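Local coordinates for protein ABC-type metal ion transport system, periplasmic component (PDB 3K2D) that binds methionine between its two alpha/beta domains, probably as the periplasmic lipoprotein of an ABC importer, and activates Toll-like receptor 2, at residues S6-G11 and L34-V39; V12-E17 and T40-V45; Y76-A81 and L203-Q208; I108-D113 and I152-L157. The protein carries 4 engineered substitutions. All coordinates share one frame; numbering follows the deposited sequence.

Interaction 1. Residues S6-G11 and L34-V39; sequences SKVKVG and LDVELV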
loop_
_atom_site.group_PDB
_atom_site.type_symbol
_atom_site.label_atom_id
_atom_site.label_comp_id
_atom_site.label_asym_id
_atom_site.label_seq_id
_atom_site.Cartn_x
_atom_site.Cartn_y
_atom_site.Cartn_z
ATOM N N SER A 6 -28.367 -3.491 9.780
ATOM C CA SER A 6 -27.567 -4.578 9.247
ATOM C C SER A 6 -26.384 -3.941 8.507
ATOM O O SER A 6 -26.585 -3.168 7.573
ATOM C CB SER A 6 -28.416 -5.403 8.280
ATOM O OG SER A 6 -27.636 -6.396 7.646
ATOM N N LYS A 7 -25.158 -4.252 8.918
ATOM C CA LYS A 7 -24.002 -3.653 8.265
ATOM C C LYS A 7 -22.923 -4.634 7.830
ATOM O O LYS A 7 -22.910 -5.790 8.240
ATOM C CB LYS A 7 -23.392 -2.582 9.173
ATOM C CG LYS A 7 -24.364 -1.456 9.485
ATOM C CD LYS A 7 -23.680 -0.244 10.104
ATOM C CE LYS A 7 -24.700 0.837 10.437
ATOM N NZ LYS A 7 -24.057 2.117 10.850
ATOM N N VAL A 8 -22.025 -4.167 6.976
ATOM C CA VAL A 8 -20.938 -4.999 6.491
ATOM C C VAL A 8 -19.637 -4.307 6.893
ATOM O O VAL A 8 -19.481 -3.100 6.698
ATOM C CB VAL A 8 -21.018 -5.182 4.948
ATOM C CG1 VAL A 8 -20.909 -3.851 4.249
ATOM C CG2 VAL A 8 -19.934 -6.103 4.478
ATOM N N LYS A 9 -18.719 -5.070 7.479
ATOM C CA LYS A 9 -17.448 -4.526 7.931
ATOM C C LYS A 9 -16.354 -4.571 6.880
ATOM O O LYS A 9 -15.969 -5.646 6.420
ATOM C CB LYS A 9 -16.976 -5.268 9.178
ATOM C CG LYS A 9 -17.774 -4.944 10.410
ATOM C CD LYS A 9 -17.360 -5.787 11.600
ATOM C CE LYS A 9 -18.258 -5.466 12.786
ATOM N NZ LYS A 9 -18.215 -6.517 13.847
ATOM N N VAL A 10 -15.857 -3.392 6.513
ATOM C CA VAL A 10 -14.788 -3.273 5.531
ATOM C C VAL A 10 -13.526 -2.813 6.257
ATOM O O VAL A 10 -13.552 -1.838 7.012
ATOM C CB VAL A 10 -15.127 -2.229 4.428
ATOM C CG1 VAL A 10 -13.973 -2.111 3.451
ATOM C CG2 VAL A 10 -16.397 -2.634 3.688
ATOM N N GLY A 11 -12.428 -3.531 6.034
ATOM C CA GLY A 11 -11.167 -3.181 6.663
ATOM C C GLY A 11 -10.330 -2.281 5.768
ATOM O O GLY A 11 -10.149 -2.565 4.583
ATOM N N LEU A 34 -26.468 0.191 0.680
ATOM C CA LEU A 34 -25.569 -0.711 1.381
ATOM C C LEU A 34 -24.964 0.024 2.568
ATOM O O LEU A 34 -24.219 0.981 2.391
ATOM C CB LEU A 34 -24.444 -1.152 0.438
ATOM C CG LEU A 34 -23.762 -2.518 0.595
ATOM C CD1 LEU A 34 -22.344 -2.391 0.059
ATOM C CD2 LEU A 34 -23.731 -2.978 2.038
ATOM N N ASP A 35 -25.286 -0.409 3.777
ATOM C CA ASP A 35 -24.732 0.241 4.955
ATOM C C ASP A 35 -23.358 -0.325 5.263
ATOM O O ASP A 35 -23.212 -1.516 5.530
ATOM C CB ASP A 35 -25.665 0.071 6.150
ATOM C CG ASP A 35 -26.912 0.925 6.028
ATOM O OD1 ASP A 35 -26.781 2.105 5.634
ATOM O OD2 ASP A 35 -28.015 0.427 6.327
ATOM N N VAL A 36 -22.347 0.533 5.217
ATOM C CA VAL A 36 -20.991 0.093 5.468
ATOM C C VAL A 36 -20.388 0.674 6.735
ATOM O O VAL A 36 -20.643 1.819 7.101
ATOM C CB VAL A 36 -20.066 0.449 4.278
ATOM C CG1 VAL A 36 -18.610 0.142 4.618
ATOM C CG2 VAL A 36 -20.491 -0.331 3.051
ATOM N N GLU A 37 -19.595 -0.146 7.408
ATOM C CA GLU A 37 -18.905 0.269 8.614
ATOM C C GLU A 37 -17.416 0.088 8.374
ATOM O O GLU A 37 -16.936 -1.028 8.198
ATOM C CB GLU A 37 -19.336 -0.568 9.817
ATOM C CG GLU A 37 -18.320 -0.546 10.934
ATOM C CD GLU A 37 -18.885 -1.016 12.249
ATOM O OE1 GLU A 37 -19.673 -0.255 12.859
ATOM O OE2 GLU A 37 -18.549 -2.144 12.667
ATOM N N LEU A 38 -16.694 1.197 8.347
ATOM C CA LEU A 38 -15.264 1.154 8.137
ATOM C C LEU A 38 -14.558 0.712 9.401
ATOM O O LEU A 38 -14.922 1.126 10.495
ATOM C CB LEU A 38 -14.745 2.528 7.718
ATOM C CG LEU A 38 -14.754 2.895 6.233
ATOM C CD1 LEU A 38 -15.440 1.833 5.400
ATOM C CD2 LEU A 38 -15.432 4.237 6.072
ATOM N N VAL A 39 -13.560 -0.148 9.234
ATOM C CA VAL A 39 -12.752 -0.635 10.339
ATOM C C VAL A 39 -11.307 -0.333 9.940
ATOM O O VAL A 39 -10.738 -0.972 9.048
ATOM C CB VAL A 39 -12.939 -2.158 10.565
ATOM C CG1 VAL A 39 -12.064 -2.626 11.722
ATOM C CG2 VAL A 39 -14.396 -2.461 10.869
HETATM O O HOH W 1 -28.430 -2.140 5.822
#

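Interaction 2. Residues V12-E17 and T40-V45; sequences VMAGAE and TFTDYV. With MET (methionine), chain C.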
loop_
_atom_site.group_PDB
_atom_site.type_symbol
_atom_site.label_atom_id
_atom_site.label_comp_id
_atom_site.label_asym_id
_atom_site.label_seq_id
_atom_site.Cartn_x
_atom_site.Cartn_y
_atom_site.Cartn_z
ATOM N N VAL A 12 -9.828 -1.188 6.334
ATOM C CA VAL A 12 -9.018 -0.249 5.575
ATOM C C VAL A 12 -7.878 0.286 6.438
ATOM O O VAL A 12 -7.802 0.005 7.633
ATOM C CB VAL A 12 -9.881 0.933 5.066
ATOM C CG1 VAL A 12 -11.067 0.407 4.253
ATOM C CG2 VAL A 12 -10.369 1.771 6.240
ATOM N N MET A 13 -6.983 1.051 5.838
ATOM C CA MET A 13 -5.882 1.596 6.607
ATOM C C MET A 13 -6.241 2.987 7.114
ATOM O O MET A 13 -6.859 3.790 6.408
ATOM C CB MET A 13 -4.599 1.640 5.760
ATOM C CG MET A 13 -4.123 0.267 5.221
ATOM S SD MET A 13 -4.002 -1.034 6.405
ATOM C CE MET A 13 -2.790 -0.565 7.183
ATOM N N ALA A 14 -5.869 3.255 8.361
ATOM C CA ALA A 14 -6.118 4.544 8.998
ATOM C C ALA A 14 -5.533 5.712 8.175
ATOM O O ALA A 14 -4.557 5.542 7.452
ATOM C CB ALA A 14 -5.508 4.532 10.391
ATOM N N GLY A 15 -6.138 6.893 8.275
ATOM C CA GLY A 15 -5.623 8.041 7.547
ATOM C C GLY A 15 -6.230 8.376 6.187
ATOM O O GLY A 15 -7.434 8.250 5.972
ATOM N N ALA A 16 -5.375 8.818 5.271
ATOM C CA ALA A 16 -5.785 9.198 3.931
ATOM C C ALA A 16 -6.657 8.151 3.265
ATOM O O ALA A 16 -7.679 8.473 2.653
ATOM C CB ALA A 16 -4.551 9.464 3.073
ATOM N N GLU A 17 -6.257 6.894 3.374
ATOM C CA GLU A 17 -7.018 5.824 2.745
ATOM C C GLU A 17 -8.404 5.607 3.351
ATOM O O GLU A 17 -9.343 5.229 2.647
ATOM C CB GLU A 17 -6.193 4.537 2.752
ATOM C CG GLU A 17 -5.158 4.533 1.639
ATOM C CD GLU A 17 -4.241 3.324 1.662
ATOM O OE1 GLU A 17 -4.731 2.198 1.908
ATOM O OE2 GLU A 17 -3.031 3.501 1.414
ATOM N N THR A 40 -10.721 0.657 10.601
ATOM C CA THR A 40 -9.358 1.073 10.294
ATOM C C THR A 40 -8.292 0.249 10.998
ATOM O O THR A 40 -8.471 -0.189 12.135
ATOM C CB THR A 40 -9.152 2.542 10.661
ATOM O OG1 THR A 40 -9.310 2.694 12.076
ATOM C CG2 THR A 40 -10.181 3.424 9.937
ATOM N N PHE A 41 -7.182 0.037 10.302
ATOM C CA PHE A 41 -6.056 -0.719 10.834
ATOM C C PHE A 41 -4.779 0.083 10.629
ATOM O O PHE A 41 -4.703 0.918 9.724
ATOM C CB PHE A 41 -5.922 -2.062 10.110
ATOM C CG PHE A 41 -7.026 -3.028 10.411
ATOM C CD1 PHE A 41 -8.252 -2.932 9.761
ATOM C CD2 PHE A 41 -6.846 -4.028 11.362
ATOM C CE1 PHE A 41 -9.282 -3.816 10.055
ATOM C CE2 PHE A 41 -7.874 -4.916 11.662
ATOM C CZ PHE A 41 -9.094 -4.810 11.009
ATOM N N THR A 42 -3.770 -0.174 11.455
ATOM C CA THR A 42 -2.506 0.546 11.331
ATOM C C THR A 42 -1.347 -0.339 10.872
ATOM O O THR A 42 -0.269 0.163 10.569
ATOM C CB THR A 42 -2.101 1.200 12.661
ATOM O OG1 THR A 42 -2.038 0.196 13.682
ATOM C CG2 THR A 42 -3.102 2.280 13.060
ATOM N N ASP A 43 -1.568 -1.649 10.811
ATOM C CA ASP A 43 -0.512 -2.580 10.407
ATOM C C ASP A 43 -0.962 -3.413 9.205
ATOM O O ASP A 43 -2.088 -3.905 9.180
ATOM C CB ASP A 43 -0.181 -3.516 11.579
ATOM C CG ASP A 43 1.226 -4.093 11.505
ATOM O OD1 ASP A 43 1.643 -4.587 10.427
ATOM O OD2 ASP A 43 1.920 -4.063 12.545
ATOM N N TYR A 44 -0.083 -3.589 8.224
ATOM C CA TYR A 44 -0.432 -4.377 7.039
ATOM C C TYR A 44 -0.736 -5.859 7.282
ATOM O O TYR A 44 -1.537 -6.442 6.552
ATOM C CB TYR A 44 0.668 -4.302 5.969
ATOM C CG TYR A 44 0.769 -2.986 5.219
ATOM C CD1 TYR A 44 -0.348 -2.158 5.037
ATOM C CD2 TYR A 44 1.976 -2.597 4.640
ATOM C CE1 TYR A 44 -0.254 -0.978 4.292
ATOM C CE2 TYR A 44 2.078 -1.433 3.899
ATOM C CZ TYR A 44 0.968 -0.628 3.724
ATOM O OH TYR A 44 1.099 0.508 2.957
ATOM N N VAL A 45 -0.118 -6.473 8.291
ATOM C CA VAL A 45 -0.343 -7.907 8.534
ATOM C C VAL A 45 -1.651 -8.289 9.210
ATOM O O VAL A 45 -1.920 -9.476 9.405
ATOM C CB VAL A 45 0.790 -8.543 9.384
ATOM C CG1 VAL A 45 2.122 -8.400 8.677
ATOM C CG2 VAL A 45 0.824 -7.912 10.756
HETATM N N MET C . -0.879 0.556 -0.295
HETATM C CA MET C . 0.524 0.059 -0.568
HETATM C C MET C . 1.006 0.737 -1.801
HETATM O O MET C . 0.222 0.850 -2.783
HETATM C CB MET C . 0.618 -1.424 -0.863
HETATM C CG MET C . 0.218 -2.292 0.243
HETATM S SD MET C . 0.824 -3.929 0.028
HETATM C CE MET C . 0.100 -4.421 1.549
HETATM O OXT MET C . 2.177 1.145 -1.830
#

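Interaction 3. Residues Y76-A81 and L203-Q208; sequences YKLTIA and LIVARQ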
loop_
_atom_site.group_PDB
_atom_site.type_symbol
_atom_site.label_atom_id
_atom_site.label_comp_id
_atom_site.label_asym_id
_atom_site.label_seq_id
_atom_site.Cartn_x
_atom_site.Cartn_y
_atom_site.Cartn_z
ATOM N N TYR A 76 -4.562 -18.217 3.824
ATOM C CA TYR A 76 -5.825 -17.543 4.117
ATOM C C TYR A 76 -7.086 -17.800 3.265
ATOM O O TYR A 76 -8.199 -17.543 3.739
ATOM C CB TYR A 76 -5.595 -16.030 4.187
ATOM C CG TYR A 76 -4.800 -15.546 5.382
ATOM C CD1 TYR A 76 -5.034 -16.052 6.666
ATOM C CD2 TYR A 76 -3.862 -14.524 5.242
ATOM C CE1 TYR A 76 -4.354 -15.540 7.773
ATOM C CE2 TYR A 76 -3.185 -14.009 6.335
ATOM C CZ TYR A 76 -3.433 -14.515 7.595
ATOM O OH TYR A 76 -2.767 -13.978 8.674
ATOM N N LYS A 77 -6.957 -18.268 2.029
ATOM C CA LYS A 77 -8.164 -18.513 1.207
ATOM C C LYS A 77 -8.984 -17.234 0.959
ATOM O O LYS A 77 -10.054 -17.038 1.528
ATOM C CB LYS A 77 -9.075 -19.556 1.875
ATOM C CG LYS A 77 -8.335 -20.756 2.424
ATOM C CD LYS A 77 -8.890 -22.080 1.910
ATOM C CE LYS A 77 -10.325 -22.296 2.347
ATOM N NZ LYS A 77 -10.790 -23.674 2.008
ATOM N N LEU A 78 -8.481 -16.375 0.085
ATOM C CA LEU A 78 -9.150 -15.123 -0.215
ATOM C C LEU A 78 -9.260 -14.969 -1.714
ATOM O O LEU A 78 -8.560 -15.641 -2.459
ATOM C CB LEU A 78 -8.336 -13.970 0.370
ATOM C CG LEU A 78 -7.971 -14.192 1.837
ATOM C CD1 LEU A 78 -6.979 -13.129 2.305
ATOM C CD2 LEU A 78 -9.238 -14.173 2.675
ATOM N N THR A 79 -10.131 -14.079 -2.162
ATOM C CA THR A 79 -10.287 -13.867 -3.586
ATOM C C THR A 79 -10.368 -12.382 -3.876
ATOM O O THR A 79 -11.020 -11.635 -3.138
ATOM C CB THR A 79 -11.575 -14.535 -4.122
ATOM O OG1 THR A 79 -11.614 -15.903 -3.711
ATOM C CG2 THR A 79 -11.610 -14.487 -5.633
ATOM N N ILE A 80 -9.706 -11.948 -4.943
ATOM C CA ILE A 80 -9.756 -10.548 -5.318
ATOM C C ILE A 80 -11.170 -10.224 -5.821
ATOM O O ILE A 80 -11.747 -10.976 -6.614
ATOM C CB ILE A 80 -8.725 -10.237 -6.415
ATOM C CG1 ILE A 80 -7.308 -10.443 -5.857
ATOM C CG2 ILE A 80 -8.908 -8.806 -6.911
ATOM C CD1 ILE A 80 -6.181 -10.296 -6.891
ATOM N N ALA A 81 -11.728 -9.111 -5.349
ATOM C CA ALA A 81 -13.072 -8.692 -5.747
ATOM C C ALA A 81 -13.051 -7.593 -6.818
ATOM O O ALA A 81 -13.960 -7.509 -7.648
ATOM C CB ALA A 81 -13.837 -8.217 -4.530
ATOM N N LEU A 203 -6.323 -3.398 -4.194
ATOM C CA LEU A 203 -7.493 -4.210 -4.402
ATOM C C LEU A 203 -8.462 -4.264 -3.246
ATOM O O LEU A 203 -8.148 -3.900 -2.112
ATOM C CB LEU A 203 -7.051 -5.645 -4.666
ATOM C CG LEU A 203 -5.771 -5.902 -5.452
ATOM C CD1 LEU A 203 -5.282 -7.301 -5.166
ATOM C CD2 LEU A 203 -6.026 -5.714 -6.912
ATOM N N ILE A 204 -9.659 -4.734 -3.563
ATOM C CA ILE A 204 -10.671 -4.949 -2.558
ATOM C C ILE A 204 -10.697 -6.468 -2.545
ATOM O O ILE A 204 -10.992 -7.113 -3.556
ATOM C CB ILE A 204 -12.034 -4.399 -2.976
ATOM C CG1 ILE A 204 -11.978 -2.868 -3.003
ATOM C CG2 ILE A 204 -13.109 -4.909 -2.015
ATOM C CD1 ILE A 204 -13.244 -2.200 -3.506
ATOM N N VAL A 205 -10.332 -7.036 -1.411
ATOM C CA VAL A 205 -10.291 -8.474 -1.284
ATOM C C VAL A 205 -11.340 -8.953 -0.296
ATOM O O VAL A 205 -11.614 -8.296 0.727
ATOM C CB VAL A 205 -8.897 -8.947 -0.809
ATOM C CG1 VAL A 205 -8.866 -10.461 -0.716
ATOM C CG2 VAL A 205 -7.823 -8.438 -1.771
ATOM N N ALA A 206 -11.920 -10.105 -0.613
ATOM C CA ALA A 206 -12.935 -10.703 0.231
ATOM C C ALA A 206 -12.555 -12.163 0.432
ATOM O O ALA A 206 -11.552 -12.633 -0.118
ATOM C CB ALA A 206 -14.295 -10.596 -0.446
ATOM N N ARG A 207 -13.336 -12.882 1.232
ATOM C CA ARG A 207 -13.054 -14.294 1.422
ATOM C C ARG A 207 -13.416 -15.020 0.139
ATOM O O ARG A 207 -14.135 -14.500 -0.713
ATOM C CB ARG A 207 -13.852 -14.879 2.580
ATOM C CG ARG A 207 -13.277 -14.548 3.940
ATOM C CD ARG A 207 -13.947 -15.360 5.013
ATOM N NE ARG A 207 -15.349 -14.996 5.167
ATOM C CZ ARG A 207 -15.756 -13.854 5.708
ATOM N NH1 ARG A 207 -14.865 -12.976 6.139
ATOM N NH2 ARG A 207 -17.045 -13.595 5.829
ATOM N N GLN A 208 -12.896 -16.227 0.014
ATOM C CA GLN A 208 -13.126 -17.087 -1.135
ATOM C C GLN A 208 -14.603 -17.503 -1.188
ATOM O O GLN A 208 -15.177 -17.661 -2.265
ATOM C CB GLN A 208 -12.222 -18.297 -0.967
ATOM C CG GLN A 208 -12.010 -19.183 -2.151
ATOM C CD GLN A 208 -10.801 -20.073 -1.926
ATOM O OE1 GLN A 208 -9.654 -19.617 -2.010
ATOM N NE2 GLN A 208 -11.049 -21.341 -1.606
#

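Interaction 4. Residues I108-D113 and I152-L157; sequences IAVPND and ITIMEL. Engineered in segment 152-157: Met155 (natural residue Val).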
loop_
_atom_site.group_PDB
_atom_site.type_symbol
_atom_site.label_atom_id
_atom_site.label_comp_id
_atom_site.label_asym_id
_atom_site.label_seq_id
_atom_site.Cartn_x
_atom_site.Cartn_y
_atom_site.Cartn_z
ATOM N N ILE A 108 19.769 3.993 3.476
ATOM C CA ILE A 108 18.499 4.149 2.772
ATOM C C ILE A 108 17.495 3.196 3.410
ATOM O O ILE A 108 17.695 1.979 3.416
ATOM C CB ILE A 108 18.632 3.823 1.257
ATOM C CG1 ILE A 108 19.456 4.913 0.566
ATOM C CG2 ILE A 108 17.258 3.696 0.628
ATOM C CD1 ILE A 108 19.544 4.777 -0.935
ATOM N N ALA A 109 16.421 3.753 3.954
ATOM C CA ALA A 109 15.396 2.941 4.600
ATOM C C ALA A 109 14.321 2.466 3.613
ATOM O O ALA A 109 13.901 3.218 2.730
ATOM C CB ALA A 109 14.758 3.727 5.737
ATOM N N VAL A 110 13.892 1.213 3.775
ATOM C CA VAL A 110 12.866 0.594 2.926
ATOM C C VAL A 110 11.982 -0.331 3.775
ATOM O O VAL A 110 12.351 -0.716 4.882
ATOM C CB VAL A 110 13.501 -0.277 1.790
ATOM C CG1 VAL A 110 14.555 0.518 1.032
ATOM C CG2 VAL A 110 14.119 -1.540 2.372
ATOM N N PRO A 111 10.786 -0.677 3.273
ATOM C CA PRO A 111 9.911 -1.569 4.041
ATOM C C PRO A 111 10.518 -2.971 4.101
ATOM O O PRO A 111 11.330 -3.331 3.250
ATOM C CB PRO A 111 8.595 -1.514 3.279
ATOM C CG PRO A 111 9.001 -1.103 1.901
ATOM C CD PRO A 111 10.062 -0.084 2.139
ATOM N N ASN A 112 10.136 -3.756 5.106
ATOM C CA ASN A 112 10.709 -5.086 5.262
ATOM C C ASN A 112 9.872 -6.290 4.846
ATOM O O ASN A 112 10.395 -7.402 4.787
ATOM C CB ASN A 112 11.197 -5.287 6.699
ATOM C CG ASN A 112 10.110 -5.075 7.719
ATOM O OD1 ASN A 112 8.938 -4.940 7.381
ATOM N ND2 ASN A 112 10.498 -5.052 8.987
ATOM N N ASP A 113 8.585 -6.106 4.577
ATOM C CA ASP A 113 7.811 -7.252 4.135
ATOM C C ASP A 113 8.393 -7.553 2.749
ATOM O O ASP A 113 8.769 -6.643 2.015
ATOM C CB ASP A 113 6.317 -6.927 4.084
ATOM C CG ASP A 113 6.016 -5.728 3.250
ATOM O OD1 ASP A 113 6.253 -4.601 3.728
ATOM O OD2 ASP A 113 5.546 -5.914 2.114
ATOM N N ILE A 152 25.974 1.962 -0.377
ATOM C CA ILE A 152 24.780 2.195 0.413
ATOM C C ILE A 152 24.479 1.044 1.377
ATOM O O ILE A 152 24.866 -0.103 1.147
ATOM C CB ILE A 152 23.546 2.390 -0.503
ATOM C CG1 ILE A 152 23.814 3.499 -1.518
ATOM C CG2 ILE A 152 22.335 2.767 0.327
ATOM C CD1 ILE A 152 22.660 3.743 -2.483
ATOM N N THR A 153 23.806 1.367 2.473
ATOM C CA THR A 153 23.401 0.351 3.428
ATOM C C THR A 153 21.885 0.389 3.448
ATOM O O THR A 153 21.289 1.403 3.787
ATOM C CB THR A 153 23.929 0.624 4.844
ATOM O OG1 THR A 153 25.320 0.280 4.916
ATOM C CG2 THR A 153 23.164 -0.208 5.855
ATOM N N ILE A 154 21.269 -0.714 3.053
ATOM C CA ILE A 154 19.819 -0.808 3.023
ATOM C C ILE A 154 19.284 -1.147 4.401
ATOM O O ILE A 154 19.584 -2.212 4.943
ATOM C CB ILE A 154 19.343 -1.908 2.044
ATOM C CG1 ILE A 154 19.891 -1.645 0.644
ATOM C CG2 ILE A 154 17.836 -1.947 2.003
ATOM C CD1 ILE A 154 19.464 -0.324 0.075
ATOM N N MET A 155 18.497 -0.237 4.965
ATOM C CA MET A 155 17.889 -0.453 6.272
ATOM C C MET A 155 16.448 -0.899 6.051
ATOM O O MET A 155 15.632 -0.161 5.504
ATOM C CB MET A 155 17.919 0.836 7.103
ATOM C CG MET A 155 19.330 1.336 7.478
ATOM S SD MET A 155 20.293 0.235 8.530
ATOM C CE MET A 155 19.404 0.379 9.986
ATOM N N GLU A 156 16.142 -2.124 6.453
ATOM C CA GLU A 156 14.797 -2.661 6.298
ATOM C C GLU A 156 14.028 -2.426 7.590
ATOM O O GLU A 156 14.459 -2.845 8.665
ATOM C CB GLU A 156 14.874 -4.156 5.973
ATOM C CG GLU A 156 15.447 -4.454 4.590
ATOM C CD GLU A 156 15.899 -5.898 4.422
ATOM O OE1 GLU A 156 15.170 -6.817 4.862
ATOM O OE2 GLU A 156 16.983 -6.116 3.834
ATOM N N LEU A 157 12.890 -1.746 7.481
ATOM C CA LEU A 157 12.056 -1.424 8.640
ATOM C C LEU A 157 10.587 -1.750 8.372
ATOM O O LEU A 157 10.172 -1.917 7.228
ATOM C CB LEU A 157 12.163 0.074 8.961
ATOM C CG LEU A 157 13.551 0.711 9.003
ATOM C CD1 LEU A 157 13.412 2.207 9.076
ATOM C CD2 LEU A 157 14.320 0.204 10.190
#

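Interaction 1. Residues S6-G11 and L34-V39
Val8 and Val10 trade backbone hydrogen bonds with the segment 34-39 in the alternating pattern of parallel strands. Val8 N donates to Asp35 O and Val8 O accepts from Glu37 N, with N–O separations of 3.2 and 3.0 Å. Two residues on, Val10 N donates to Glu37 O at 3.1 Å and Val10 O accepts from Val39 N at 2.8 Å.

Apolar contacts occupy the face bearing Val8, Val10, Val36 and Leu38. Val8 CG1 reaches both Leu34 CD2 and Val36 CG2, because it stands between the backbone N and the carbonyl carbon (chi1 61°). Val36 turns its other methyl, CG1, to Val10 CG2 at 3.7 Å. Helix 16-32 packs on Val36 and Leu38, and Phe219 of helix 214-223 on Val10 and Val36.

Charged groups lie on the other face and at the start of the pair. The Lys9 and Glu37 side chains run alongside each other, pointing the same way, but Lys9 NZ stays 4.5 Å from Glu37 OE2, beyond a salt bridge. A water donates to both Ser6 O and Asp35 OD2.

The backbone and the valine face thus carry this edge of the sheet, while the lysine and carboxylate probably add only modest electrostatic attraction.

Interaction 2. Residues V12-E17 and T40-V45
Val12 O takes the N-H of Phe41 at 2.7 Å, a bond bent to 137° at the hydrogen, and the same oxygen also receives a CA-H contact from Thr40. It lies at the edge of the Phe41 ring, near the ring plane. The carbonyl of that phenylalanine, Phe41 O, accepts from Ala14 N at 2.9 Å and much straighter (169°), with Met13 CA-H as a second, weaker neighbour. Val12 N pairs with Val39 O of the same neighbouring strand, so the parallel pairing runs on unbroken from the preceding residues up to the loops.

Beyond the last bridge, side chains take over. Met13 bends at both chi2 and chi3, which brings its methyl beside Phe41 O and puts CE 3.6 Å from Tyr44 CD1. Its sulfur stands at the edge of the tyrosine ring, a Met-aromatic contact.

The bound methionine lies on one face of the Tyr44 ring, its CE 3.9 Å above the plane and over the centre. The Tyr44 hydroxyl is hydrogen-bonded to Thr177 OG1, which also engages Glu17 OE2 and the ligand; the phenol is thereby fixed in the pocket wall.

Parallel strands 8-13 and 36-41, joined through helix 16-32, form a beta-alpha-beta unit whose C-terminal strand ends open into the ligand cleft, as in periplasmic binding proteins.

Interaction 3. Residues Y76-A81 and L203-Q208
Ala81 N donates to Ile204 O at 2.8 Å, the shortest hydrogen bond between these strands. Next along, Thr79 and Ala206 form a hydrogen-bonded antiparallel pair: Thr79 N gives to Ala206 O at 2.9 Å, and Ala206 N returns a bond to Thr79 O that is almost straight (176°). A weak bond from Gln208 N to Lys77 O, 3.3 Å long, closes the series where the strands run into loops.

The side chains divide between the two faces. Ile80 extends its CG1 branch until CD1 meets Leu203 CD1 at 3.6 Å, the two chains crossing at a slant. Val205 CG1, anti to the backbone N (chi1 -179°), touches both Thr79 O and Leu78 CB. Leu67 of helix 64-74 packs against Leu78, Ile80 and Val205. On the other face Val216 of helix 214-223 touches Ala81 and Ala206.

At the exposed end, Thr79 OG1 lies against Gln208 CA and CG, and the Gln208 side chain slants across that of Lys77, with OE1 near Lys77 CA and CB. Arg207 turns away, its NH1 held by Leu51 O and Ile56 O.

Strand 78-83 is an outermost strand of a mixed five-stranded sheet, and its antiparallel pairing with the late strand 202-207 is consistent with the periplasmic-binding-protein fold.

Interaction 4. Residues I108-D113 and I152-L157
Ile108 and Val110 hold the segment 152-157 through four regular backbone hydrogen bonds. Ile108 N donates to Thr153 O, and Ile108 O accepts from Met155 N at 2.8 Å. Val110 repeats the scheme, its N giving to Met155 O and its O receiving Leu157 N at 2.8 Å. Weaker CA-H...O contacts accompany them, from Ala109 CA to Met155 O and from Pro111 CA to Leu157 O. A fifth bond, from Asn112 N to the same Leu157 O, is weak because it is bent to 115°.

Apolar contacts lie on both faces. On one, Ile108 and Ile152 meet through branch and tip, with Ile152 CG2 at 3.6 Å from Ile108 CG1 and the two CD1 methyls equally near. With CG1 anti to the carbonyl carbon (chi1 -51°), Val110 directs CG2 to Ile154 CG2 at 3.8 Å and also brushes Glu156 CG. On the other face Ala109 CB is met by Leu157 CD1 at 3.9 Å, and Leu162 of helix 162-165 packs on both. Met155, an engineered residue in place of valine, approaches with its CB while the bent chain leads its end away.

Among the polar side chains, the Asn112 amide lies against the Leu157 carbonyl without bonding to it. Asp113 is the N-cap of helix 114-126, and its OD2 binds Asn116 ND2, a residue of the methionine pocket.

Regular backbone bonds and aliphatic contacts therefore secure the strands, while Asp113, just past the pairing, probably helps through Asn116 to set the pocket rim.

Interactions 1 and 2 are successive lengths of one parallel pair, strands 8-13 and 36-41, and touch through Val12 N and Val39 O. Interaction 1 lies far from the chain's centre, with a charged face; interaction 2, about 9 Å from that centre, has a methionine-tyrosine contact beside the ligand where interaction 1 has a lysine-glutamate pair. Interaction 3 belongs to the same five-stranded sheet but pairs its opposite edge in antiparallel fashion. Interaction 4 is the parallel edge of the second sheet, about 35 Å from interaction 1 between centres, and has more aliphatic side chains meeting across it. All four mix buried and exposed residues, and interaction 2 alone includes a ligand-pocket residue.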